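Local coordinates for hypothetical protein PH1566 (Pyrococcus horikoshii, PDB 2E3U), which probably binds RNA as a Dim2p-type pre-ribosomal RNA processing factor built from two K homology domains, at residues A46-K51 with L98-G103; T65-D70 with G74-T79; I122-I127 with R138-I143; V169-N174 with T183-L188. All coordinates share one frame; numbering follows the deposited sequence.

Contact 1 (A46-K51 with L98-G103); sequences AVLIGK and LAIGRG
Ile100 meets Val47 and Leu48 with both of its branches, joining helix 42-49 to the end of helix 87-101 in the first of the protein's type I KH folds, where helices pack over one side of a three-stranded antiparallel sheet. CG2 of Ile100 rests on CG1 of Val47 at 3.7 Å, the side chains approaching obliquely. The longer branch runs on to the neighbouring residue, and Ile100 CD1 reaches CD1 of Leu48 at 4.0 Å, the chains at about a right angle. A torsion of 63° at chi1 puts CG1 of Val47 between its own N and carbonyl carbon, turned to Ile100. No hydrogen bond links 46-51 to 98-103, which meet by apolar packing, though Arg44 NE, earlier on the first helix, bonds to Ile100 O. In the next shell, Ile59 of helix 54-63 touches both Leu48 and Ile100, while Pro106 and Ala109 of helix 106-109 flank Val47 and Ile100. Each helix end has a glycine of positive phi. Gly50 is the first residue to leave its helix and opens the GXXG loop. Gly103 follows Arg102 as C-prime residue of a Schellman motif, in which Gly103 N bonds to Ile100 O at 3.0 Å.

Contact 2 (T65-D70 with G74-T79); sequences TKITID and GEVWIT
Lys66 and Thr79 pair at one end of a beta hairpin, strands 65-69 and 75-80 of the first KH sheet, antiparallel at 165°. Backbone bonds form the ladder: Lys66 N gives to Thr79 O at 2.8 Å and Thr79 N returns the bond to Lys66 O; Thr68 and Trp77 repeat the exchange, and Asp70 N bonds to Glu75 O. At the turn, Gly74 N reaches Asp70 O at 3.0 Å, bent to 139°. There Asp70 OD1 and Glu75 OE1, 4.0 Å apart, belong to carboxylates that would repel if both are charged; Asp70 OD2 accepts from Glu72 N, and Glu75 bonds through OE1 to Thr73 and through OE2 to Tyr37. Apolar packing fills the face of Ile67, Ile69, Val76 and Ile78: CG1 of Val76, anti to its N, meets CG2 of Ile67 at 3.6 Å. The face of Lys66, Thr68, Trp77 and Thr79 is mixed. The Trp77 ring meets Tyr37 edge-to-face and turns its own edge to the ladder, with Thr68 O in the ring plane 3.5 Å from CE3. One water links these four residues, donating to Lys66 O and Trp77 O and bonding to Thr68 OG1 and, at 2.6 Å, to Thr79 OG1.

Contact 3 (I122-I127 with R138-I143); sequences INLTDI and RVRGRI
Leu124 fits its two methyl groups against three residues of helix 136-144 and carries nearly the whole contact. In the tight part, CD1 of Leu124 touches CG1 of Val139 at 3.8 Å, and the second methyl, Leu124 CD2, meets CD1 of Ile143 at 3.7 Å; both pairs of side chains meet at a slant. Closer still is the aliphatic stem of Arg140, whose CG lies 3.5 Å from Leu124 CD1, the two chains at about a right angle. Val139 and Ile143 lie one turn apart, joined by the helical bond from Ile143 N to Val139 O. Leu124 reaches both because chi1, -78°, directs the fork at CG to the helix, and each methyl takes one of the two. Val169 of strand 168-173 packs against Leu124 and Ile143 alike, and Ala189 of helix 175-189 touches Val139, so this part is sealed within the core. The loose side is the rest of Arg140: beyond its stem the chain bends at chi3 and takes the guanidinium away from Leu124, at the partly exposed rim of the contact. Here the chain leaves the first strand of the second KH domain through a short 3-10 segment whose Leu124 packs on the first helix, the one leading into the GXXG loop in a type I KH fold.

Contact 4 (V169-N174 with T183-L188); sequences VAIIGN and TAIEKL
No ring, amide or other flat group enters where Val169 and Ile171 meet Ile185: there are no faces or edges to stack, and only branched aliphatic chains touch. A single methyl on the helix serves both strand residues. Ile185 CD1 lies 3.7 Å from CG1 of Val169 and 3.9 Å from CD1 of Ile171, each pair reaching tip to tip between strand 168-173 and helix 175-189. The backbones remain well apart, with 8.7 Å between the CA atoms of Val169 and Ile185, and the extended side chain of Ile185 (chi2 166°) covers much of that distance. On the strand, Val169 holds CG1 anti to its N (chi1 -166°), while Ile171 needs its full length to bring CD1 to the same point. Ala170, between them, points away from the helix. Around this meeting point, Val162 of strand 161-165 touches Val169 and Ile185, and Ile154 of helix 149-158 packs against Ile185. The strand itself is the middle one of the second KH sheet, its backbone bonded to Ile122 and Glu120 of one neighbour and to Ser163 and Ser161 of the other. All three touching residues are buried, and no hydrogen bond passes between the two segments. The contact therefore rests on dispersion and the hydrophobic effect; it offers no directional bond, so it probably constrains the helix only loosely, by shape.

Contacts 1 and 2 belong to the first KH unit, contacts 3 and 4 to the second. Contact 2 falls within the chain loop spanned by contact 1, their centres 12 Å apart, and they share one core: Ile69 CD1 lies 3.5 Å from Leu48 CD2. Contacts 3 and 4, centres 10 Å apart, have neighbouring strands in one sheet. The units meet at the end of helix 87-101, where Arg102 CB lies 4.0 Å from Ala170 CB and Arg102 also bonds to Ser163 OG and Thr168 OG1; contact 2 stays about 15 Å, nearest atoms, from both 3 and 4. Contacts 1 and 3 each lie beside a GXXG loop, which in KH domains generally contacts nucleic acid and probably does so here.

Contact 1 (A46-K51 with L98-G103)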
# COMPACT_ATOMS: atom_id res chain seq x y z
N ALA A 46 9.95 2.05 -12.44
CA ALA A 46 9.96 3.37 -13.04
C ALA A 46 9.22 4.41 -12.17
O ALA A 46 9.67 5.54 -12.07
CB ALA A 46 9.40 3.33 -14.52
N VAL A 47 8.11 4.01 -11.53
CA VAL A 47 7.42 4.91 -10.59
C VAL A 47 8.16 5.11 -9.25
O VAL A 47 8.15 6.23 -8.69
CB VAL A 47 5.89 4.57 -10.41
CG1 VAL A 47 5.70 3.23 -9.84
CG2 VAL A 47 5.20 5.56 -9.51
N LEU A 48 8.81 4.06 -8.76
CA LEU A 48 9.66 4.19 -7.57
C LEU A 48 10.83 5.17 -7.81
O LEU A 48 11.11 5.99 -6.96
CB LEU A 48 10.16 2.82 -7.08
CG LEU A 48 11.17 2.78 -5.91
CD1 LEU A 48 10.52 3.24 -4.63
CD2 LEU A 48 11.73 1.39 -5.69
N ILE A 49 11.47 5.09 -8.99
CA ILE A 49 12.59 5.96 -9.34
C ILE A 49 12.09 7.35 -9.66
O ILE A 49 12.57 8.34 -9.09
CB ILE A 49 13.45 5.38 -10.53
CG1 ILE A 49 14.12 4.07 -10.13
CG2 ILE A 49 14.52 6.38 -11.00
CD1 ILE A 49 14.87 3.34 -11.27
N GLY A 50 11.10 7.43 -10.56
CA GLY A 50 10.50 8.69 -11.00
C GLY A 50 11.35 9.50 -11.97
O GLY A 50 12.40 9.02 -12.42
N LYS A 51 10.90 10.72 -12.26
CA LYS A 51 11.60 11.71 -13.10
C LYS A 51 13.04 12.01 -12.62
O LYS A 51 13.23 12.67 -11.59
CB LYS A 51 10.78 13.01 -13.22
CG LYS A 51 11.52 14.20 -13.85
CD LYS A 51 10.66 15.47 -13.95
CE LYS A 51 11.51 16.62 -14.47
NZ LYS A 51 10.87 17.95 -14.32
N LEU A 98 7.33 -0.89 -0.79
CA LEU A 98 6.29 -1.95 -0.94
C LEU A 98 4.91 -1.43 -1.37
O LEU A 98 4.24 -2.07 -2.18
CB LEU A 98 6.12 -2.74 0.36
CG LEU A 98 7.25 -3.67 0.75
CD1 LEU A 98 6.92 -4.22 2.13
CD2 LEU A 98 7.36 -4.81 -0.33
N ALA A 99 4.48 -0.31 -0.77
CA ALA A 99 3.22 0.35 -1.10
C ALA A 99 3.19 0.83 -2.58
O ALA A 99 2.23 0.57 -3.29
CB ALA A 99 2.96 1.53 -0.14
N ILE A 100 4.24 1.52 -3.02
CA ILE A 100 4.42 1.87 -4.43
C ILE A 100 4.41 0.61 -5.34
O ILE A 100 3.72 0.56 -6.35
CB ILE A 100 5.73 2.70 -4.64
CG1 ILE A 100 5.64 4.01 -3.84
CG2 ILE A 100 5.99 3.00 -6.17
CD1 ILE A 100 6.98 4.79 -3.76
N GLY A 101 5.15 -0.41 -4.96
CA GLY A 101 5.16 -1.65 -5.68
C GLY A 101 3.82 -2.31 -5.80
O GLY A 101 3.56 -2.96 -6.82
N ARG A 102 2.96 -2.15 -4.79
CA ARG A 102 1.61 -2.72 -4.81
C ARG A 102 0.54 -1.75 -5.36
O ARG A 102 -0.67 -1.85 -5.05
CB ARG A 102 1.25 -3.21 -3.40
CG ARG A 102 2.03 -4.44 -2.97
CD ARG A 102 1.54 -5.67 -3.74
NE ARG A 102 2.31 -5.98 -4.93
CZ ARG A 102 1.82 -6.55 -6.03
NH1 ARG A 102 0.52 -6.85 -6.14
NH2 ARG A 102 2.63 -6.81 -7.04
N GLY A 103 1.00 -0.76 -6.11
CA GLY A 103 0.08 0.08 -6.84
C GLY A 103 -0.29 1.44 -6.27
O GLY A 103 -1.01 2.17 -6.95

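Contact 2 (T65-D70 with G74-T79)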
# COMPACT_ATOMS: atom_id res chain seq x y z
N THR A 65 17.36 7.44 4.60
CA THR A 65 17.85 6.13 4.25
C THR A 65 18.42 6.15 2.83
O THR A 65 18.25 7.11 2.07
CB THR A 65 16.73 5.07 4.32
OG1 THR A 65 15.66 5.44 3.42
CG2 THR A 65 16.23 4.89 5.79
N LYS A 66 19.08 5.08 2.48
CA LYS A 66 19.61 4.94 1.14
C LYS A 66 18.77 3.83 0.56
O LYS A 66 18.62 2.79 1.18
CB LYS A 66 21.11 4.58 1.17
CG LYS A 66 21.70 4.16 -0.18
CD LYS A 66 22.99 3.35 0.00
CE LYS A 66 24.07 4.11 0.79
NZ LYS A 66 24.56 5.31 0.04
N ILE A 67 18.21 4.07 -0.62
CA ILE A 67 17.49 3.08 -1.40
C ILE A 67 18.32 2.67 -2.60
O ILE A 67 18.82 3.52 -3.35
CB ILE A 67 16.08 3.66 -1.78
CG1 ILE A 67 15.28 3.80 -0.46
CG2 ILE A 67 15.38 2.80 -2.83
CD1 ILE A 67 14.18 4.79 -0.49
N THR A 68 18.53 1.37 -2.77
CA THR A 68 19.30 0.89 -3.89
C THR A 68 18.39 0.02 -4.73
O THR A 68 17.81 -0.92 -4.22
CB THR A 68 20.55 0.08 -3.45
OG1 THR A 68 21.33 0.88 -2.56
CG2 THR A 68 21.41 -0.31 -4.69
N ILE A 69 18.26 0.34 -6.02
CA ILE A 69 17.33 -0.40 -6.88
C ILE A 69 18.06 -1.21 -7.96
O ILE A 69 18.95 -0.70 -8.63
CB ILE A 69 16.30 0.52 -7.51
CG1 ILE A 69 15.62 1.39 -6.43
CG2 ILE A 69 15.24 -0.32 -8.31
CD1 ILE A 69 14.75 2.47 -6.98
N ASP A 70 17.70 -2.48 -8.10
CA ASP A 70 18.09 -3.23 -9.30
C ASP A 70 16.95 -3.07 -10.33
O ASP A 70 15.84 -3.55 -10.12
CB ASP A 70 18.27 -4.69 -8.91
CG ASP A 70 19.05 -5.48 -9.92
OD1 ASP A 70 19.82 -6.37 -9.45
OD2 ASP A 70 18.91 -5.27 -11.15
N GLY A 74 13.83 -5.77 -10.08
CA GLY A 74 12.84 -5.18 -9.17
C GLY A 74 13.27 -5.33 -7.72
O GLY A 74 12.51 -5.02 -6.85
N GLU A 75 14.51 -5.78 -7.49
CA GLU A 75 15.02 -5.93 -6.14
C GLU A 75 15.37 -4.58 -5.53
O GLU A 75 16.03 -3.77 -6.18
CB GLU A 75 16.25 -6.84 -6.14
CG GLU A 75 15.89 -8.33 -6.21
CD GLU A 75 17.10 -9.20 -6.42
OE1 GLU A 75 17.72 -9.10 -7.49
OE2 GLU A 75 17.42 -10.00 -5.51
N VAL A 76 14.95 -4.33 -4.29
CA VAL A 76 15.26 -3.07 -3.61
C VAL A 76 15.82 -3.29 -2.22
O VAL A 76 15.28 -4.07 -1.45
CB VAL A 76 14.03 -2.09 -3.53
CG1 VAL A 76 14.47 -0.68 -3.06
CG2 VAL A 76 13.26 -2.03 -4.89
N TRP A 77 16.92 -2.59 -1.94
CA TRP A 77 17.58 -2.57 -0.64
C TRP A 77 17.37 -1.21 0.06
O TRP A 77 17.70 -0.17 -0.49
CB TRP A 77 19.10 -2.85 -0.80
CG TRP A 77 19.41 -4.22 -1.30
CD1 TRP A 77 19.75 -5.29 -0.54
CD2 TRP A 77 19.45 -4.68 -2.68
NE1 TRP A 77 19.96 -6.38 -1.33
CE2 TRP A 77 19.80 -6.04 -2.65
CE3 TRP A 77 19.22 -4.07 -3.93
CZ2 TRP A 77 19.92 -6.83 -3.82
CZ3 TRP A 77 19.35 -4.84 -5.10
CH2 TRP A 77 19.70 -6.21 -5.04
N ILE A 78 16.86 -1.24 1.28
CA ILE A 78 16.70 -0.06 2.07
C ILE A 78 17.71 -0.11 3.20
O ILE A 78 17.63 -0.98 4.06
CB ILE A 78 15.25 0.13 2.60
CG1 ILE A 78 14.23 0.15 1.45
CG2 ILE A 78 15.15 1.43 3.44
CD1 ILE A 78 13.64 -1.26 1.04
N THR A 79 18.66 0.81 3.18
CA THR A 79 19.75 0.78 4.15
C THR A 79 19.82 2.05 5.00
O THR A 79 19.51 3.16 4.54
CB THR A 79 21.13 0.45 3.50
OG1 THR A 79 21.37 1.34 2.42
CG2 THR A 79 21.16 -0.93 2.91
O HOH W 1 20.30 0.62 0.14

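Contact 3 (I122-I127 with R138-I143)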
# COMPACT_ATOMS: atom_id res chain seq x y z
N ILE A 122 -2.76 -7.78 1.22
CA ILE A 122 -3.62 -8.95 1.20
C ILE A 122 -3.55 -9.61 -0.17
O ILE A 122 -3.76 -8.94 -1.19
CB ILE A 122 -5.10 -8.53 1.50
CG1 ILE A 122 -5.25 -8.00 2.93
CG2 ILE A 122 -6.05 -9.69 1.30
CD1 ILE A 122 -4.64 -8.93 4.00
N ASN A 123 -3.25 -10.91 -0.21
CA ASN A 123 -3.37 -11.65 -1.47
C ASN A 123 -4.84 -11.95 -1.70
O ASN A 123 -5.50 -12.55 -0.85
CB ASN A 123 -2.55 -12.95 -1.45
CG ASN A 123 -1.04 -12.71 -1.29
OD1 ASN A 123 -0.40 -12.08 -2.14
ND2 ASN A 123 -0.46 -13.24 -0.20
N LEU A 124 -5.35 -11.49 -2.83
CA LEU A 124 -6.77 -11.60 -3.18
C LEU A 124 -7.21 -13.04 -3.13
O LEU A 124 -8.38 -13.35 -2.83
CB LEU A 124 -7.04 -11.05 -4.57
CG LEU A 124 -7.11 -9.53 -4.72
CD1 LEU A 124 -7.37 -9.14 -6.16
CD2 LEU A 124 -8.15 -8.97 -3.80
N THR A 125 -6.25 -13.92 -3.39
CA THR A 125 -6.48 -15.34 -3.42
C THR A 125 -6.99 -15.92 -2.10
O THR A 125 -7.75 -16.89 -2.12
CB THR A 125 -5.25 -16.08 -3.94
OG1 THR A 125 -5.70 -17.12 -4.78
CG2 THR A 125 -4.37 -16.65 -2.82
N ASP A 126 -6.60 -15.35 -0.96
CA ASP A 126 -7.03 -15.98 0.28
C ASP A 126 -8.08 -15.20 1.05
O ASP A 126 -8.21 -15.35 2.28
CB ASP A 126 -5.86 -16.52 1.13
CG ASP A 126 -4.82 -15.49 1.44
OD1 ASP A 126 -5.11 -14.60 2.26
OD2 ASP A 126 -3.70 -15.59 0.89
N ILE A 127 -8.86 -14.40 0.31
CA ILE A 127 -10.04 -13.74 0.87
C ILE A 127 -11.32 -14.14 0.11
O ILE A 127 -12.41 -13.66 0.43
CB ILE A 127 -9.90 -12.19 0.98
CG1 ILE A 127 -9.71 -11.55 -0.40
CG2 ILE A 127 -8.77 -11.83 1.96
CD1 ILE A 127 -9.63 -10.06 -0.38
N ARG A 138 -12.98 -10.51 -11.30
CA ARG A 138 -14.31 -10.38 -10.71
C ARG A 138 -14.23 -9.92 -9.25
O ARG A 138 -15.08 -9.15 -8.80
CB ARG A 138 -15.08 -11.70 -10.81
CG ARG A 138 -14.74 -12.56 -12.04
CD ARG A 138 -15.32 -11.99 -13.34
NE ARG A 138 -16.66 -12.49 -13.60
CZ ARG A 138 -16.96 -13.46 -14.46
NH1 ARG A 138 -16.00 -14.07 -15.15
NH2 ARG A 138 -18.22 -13.83 -14.63
N VAL A 139 -13.23 -10.40 -8.52
CA VAL A 139 -13.01 -9.95 -7.17
C VAL A 139 -12.57 -8.48 -7.16
O VAL A 139 -13.12 -7.66 -6.41
CB VAL A 139 -12.08 -10.89 -6.33
CG1 VAL A 139 -10.64 -10.89 -6.83
CG2 VAL A 139 -12.12 -10.48 -4.86
N ARG A 140 -11.63 -8.14 -8.05
CA ARG A 140 -11.17 -6.77 -8.18
C ARG A 140 -12.30 -5.81 -8.47
O ARG A 140 -12.31 -4.72 -7.93
CB ARG A 140 -10.09 -6.66 -9.25
CG ARG A 140 -8.86 -7.49 -8.90
CD ARG A 140 -7.63 -7.06 -9.65
NE ARG A 140 -7.31 -7.94 -10.77
CZ ARG A 140 -7.66 -7.68 -12.03
NH1 ARG A 140 -7.33 -8.51 -13.00
NH2 ARG A 140 -8.37 -6.57 -12.30
N GLY A 141 -13.26 -6.24 -9.30
CA GLY A 141 -14.39 -5.40 -9.71
C GLY A 141 -15.38 -5.20 -8.59
O GLY A 141 -16.00 -4.15 -8.46
N ARG A 142 -15.52 -6.23 -7.77
CA ARG A 142 -16.36 -6.18 -6.59
C ARG A 142 -15.82 -5.22 -5.55
O ARG A 142 -16.60 -4.55 -4.87
CB ARG A 142 -16.46 -7.56 -5.96
CG ARG A 142 -17.40 -8.52 -6.64
CD ARG A 142 -17.22 -9.88 -5.97
NE ARG A 142 -18.30 -10.82 -6.27
CZ ARG A 142 -18.27 -11.72 -7.25
NH1 ARG A 142 -17.22 -11.81 -8.06
NH2 ARG A 142 -19.31 -12.53 -7.42
N ILE A 143 -14.49 -5.17 -5.40
CA ILE A 143 -13.86 -4.22 -4.46
C ILE A 143 -13.88 -2.76 -4.98
O ILE A 143 -14.19 -1.82 -4.24
CB ILE A 143 -12.40 -4.67 -4.05
CG1 ILE A 143 -12.45 -6.05 -3.37
CG2 ILE A 143 -11.74 -3.68 -3.11
CD1 ILE A 143 -11.19 -6.92 -3.56

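Contact 4 (V169-N174 with T183-L188)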
# COMPACT_ATOMS: atom_id res chain seq x y z
N VAL A 169 -4.65 -6.61 -2.65
CA VAL A 169 -5.20 -5.34 -2.21
C VAL A 169 -4.24 -4.89 -1.14
O VAL A 169 -3.81 -5.70 -0.34
CB VAL A 169 -6.62 -5.47 -1.54
CG1 VAL A 169 -7.30 -4.10 -1.43
CG2 VAL A 169 -7.48 -6.36 -2.32
N ALA A 170 -3.91 -3.60 -1.12
CA ALA A 170 -3.00 -3.06 -0.09
C ALA A 170 -3.69 -1.90 0.64
O ALA A 170 -4.41 -1.14 0.02
CB ALA A 170 -1.67 -2.62 -0.68
N ILE A 171 -3.48 -1.80 1.95
CA ILE A 171 -4.19 -0.87 2.81
C ILE A 171 -3.18 -0.10 3.64
O ILE A 171 -2.19 -0.66 4.10
CB ILE A 171 -5.20 -1.59 3.73
CG1 ILE A 171 -6.02 -2.62 2.93
CG2 ILE A 171 -6.12 -0.56 4.42
CD1 ILE A 171 -7.02 -3.50 3.78
N ILE A 172 -3.42 1.21 3.79
CA ILE A 172 -2.59 2.09 4.62
C ILE A 172 -3.51 2.80 5.57
O ILE A 172 -4.50 3.38 5.15
CB ILE A 172 -1.78 3.14 3.80
CG1 ILE A 172 -0.74 2.46 2.91
CG2 ILE A 172 -1.08 4.09 4.76
CD1 ILE A 172 -0.17 3.38 1.80
N GLY A 173 -3.20 2.71 6.85
CA GLY A 173 -4.10 3.19 7.87
C GLY A 173 -3.53 2.98 9.24
O GLY A 173 -2.56 2.26 9.39
N ASN A 174 -4.14 3.57 10.25
CA ASN A 174 -3.86 3.08 11.60
C ASN A 174 -4.50 1.68 11.74
O ASN A 174 -5.33 1.30 10.91
CB ASN A 174 -4.28 4.09 12.68
CG ASN A 174 -5.79 4.21 12.85
OD1 ASN A 174 -6.31 5.28 13.16
ND2 ASN A 174 -6.48 3.11 12.67
N THR A 183 -12.07 -5.68 6.59
CA THR A 183 -13.38 -6.34 6.79
C THR A 183 -14.41 -6.07 5.67
O THR A 183 -15.02 -7.01 5.18
CB THR A 183 -13.99 -5.99 8.15
OG1 THR A 183 -13.03 -6.29 9.17
CG2 THR A 183 -15.23 -6.81 8.41
N ALA A 184 -14.57 -4.80 5.25
CA ALA A 184 -15.45 -4.44 4.13
C ALA A 184 -15.03 -5.14 2.83
O ALA A 184 -15.86 -5.68 2.12
CB ALA A 184 -15.42 -2.94 3.92
N ILE A 185 -13.72 -5.12 2.56
CA ILE A 185 -13.13 -5.75 1.36
C ILE A 185 -13.38 -7.27 1.33
O ILE A 185 -13.76 -7.81 0.31
CB ILE A 185 -11.60 -5.42 1.29
CG1 ILE A 185 -11.38 -3.96 0.88
CG2 ILE A 185 -10.80 -6.41 0.42
CD1 ILE A 185 -9.92 -3.48 1.13
N GLU A 186 -13.17 -7.93 2.47
CA GLU A 186 -13.47 -9.35 2.66
C GLU A 186 -14.95 -9.68 2.36
O GLU A 186 -15.23 -10.58 1.58
CB GLU A 186 -13.06 -9.80 4.07
CG GLU A 186 -11.54 -10.04 4.23
CD GLU A 186 -11.10 -10.34 5.67
OE1 GLU A 186 -11.84 -10.04 6.65
OE2 GLU A 186 -9.98 -10.87 5.84
N LYS A 187 -15.88 -8.94 2.97
CA LYS A 187 -17.30 -9.01 2.62
C LYS A 187 -17.61 -8.88 1.12
O LYS A 187 -18.34 -9.67 0.56
CB LYS A 187 -18.09 -7.95 3.40
CG LYS A 187 -18.25 -8.31 4.85
CD LYS A 187 -18.64 -7.12 5.65
CE LYS A 187 -18.54 -7.46 7.12
NZ LYS A 187 -19.74 -8.26 7.55
N LEU A 188 -17.05 -7.86 0.48
CA LEU A 188 -17.26 -7.61 -0.94
C LEU A 188 -16.68 -8.73 -1.80
O LEU A 188 -17.29 -9.10 -2.79
CB LEU A 188 -16.64 -6.28 -1.35
CG LEU A 188 -17.32 -5.01 -0.85
CD1 LEU A 188 -16.30 -3.86 -0.88
CD2 LEU A 188 -18.59 -4.67 -1.64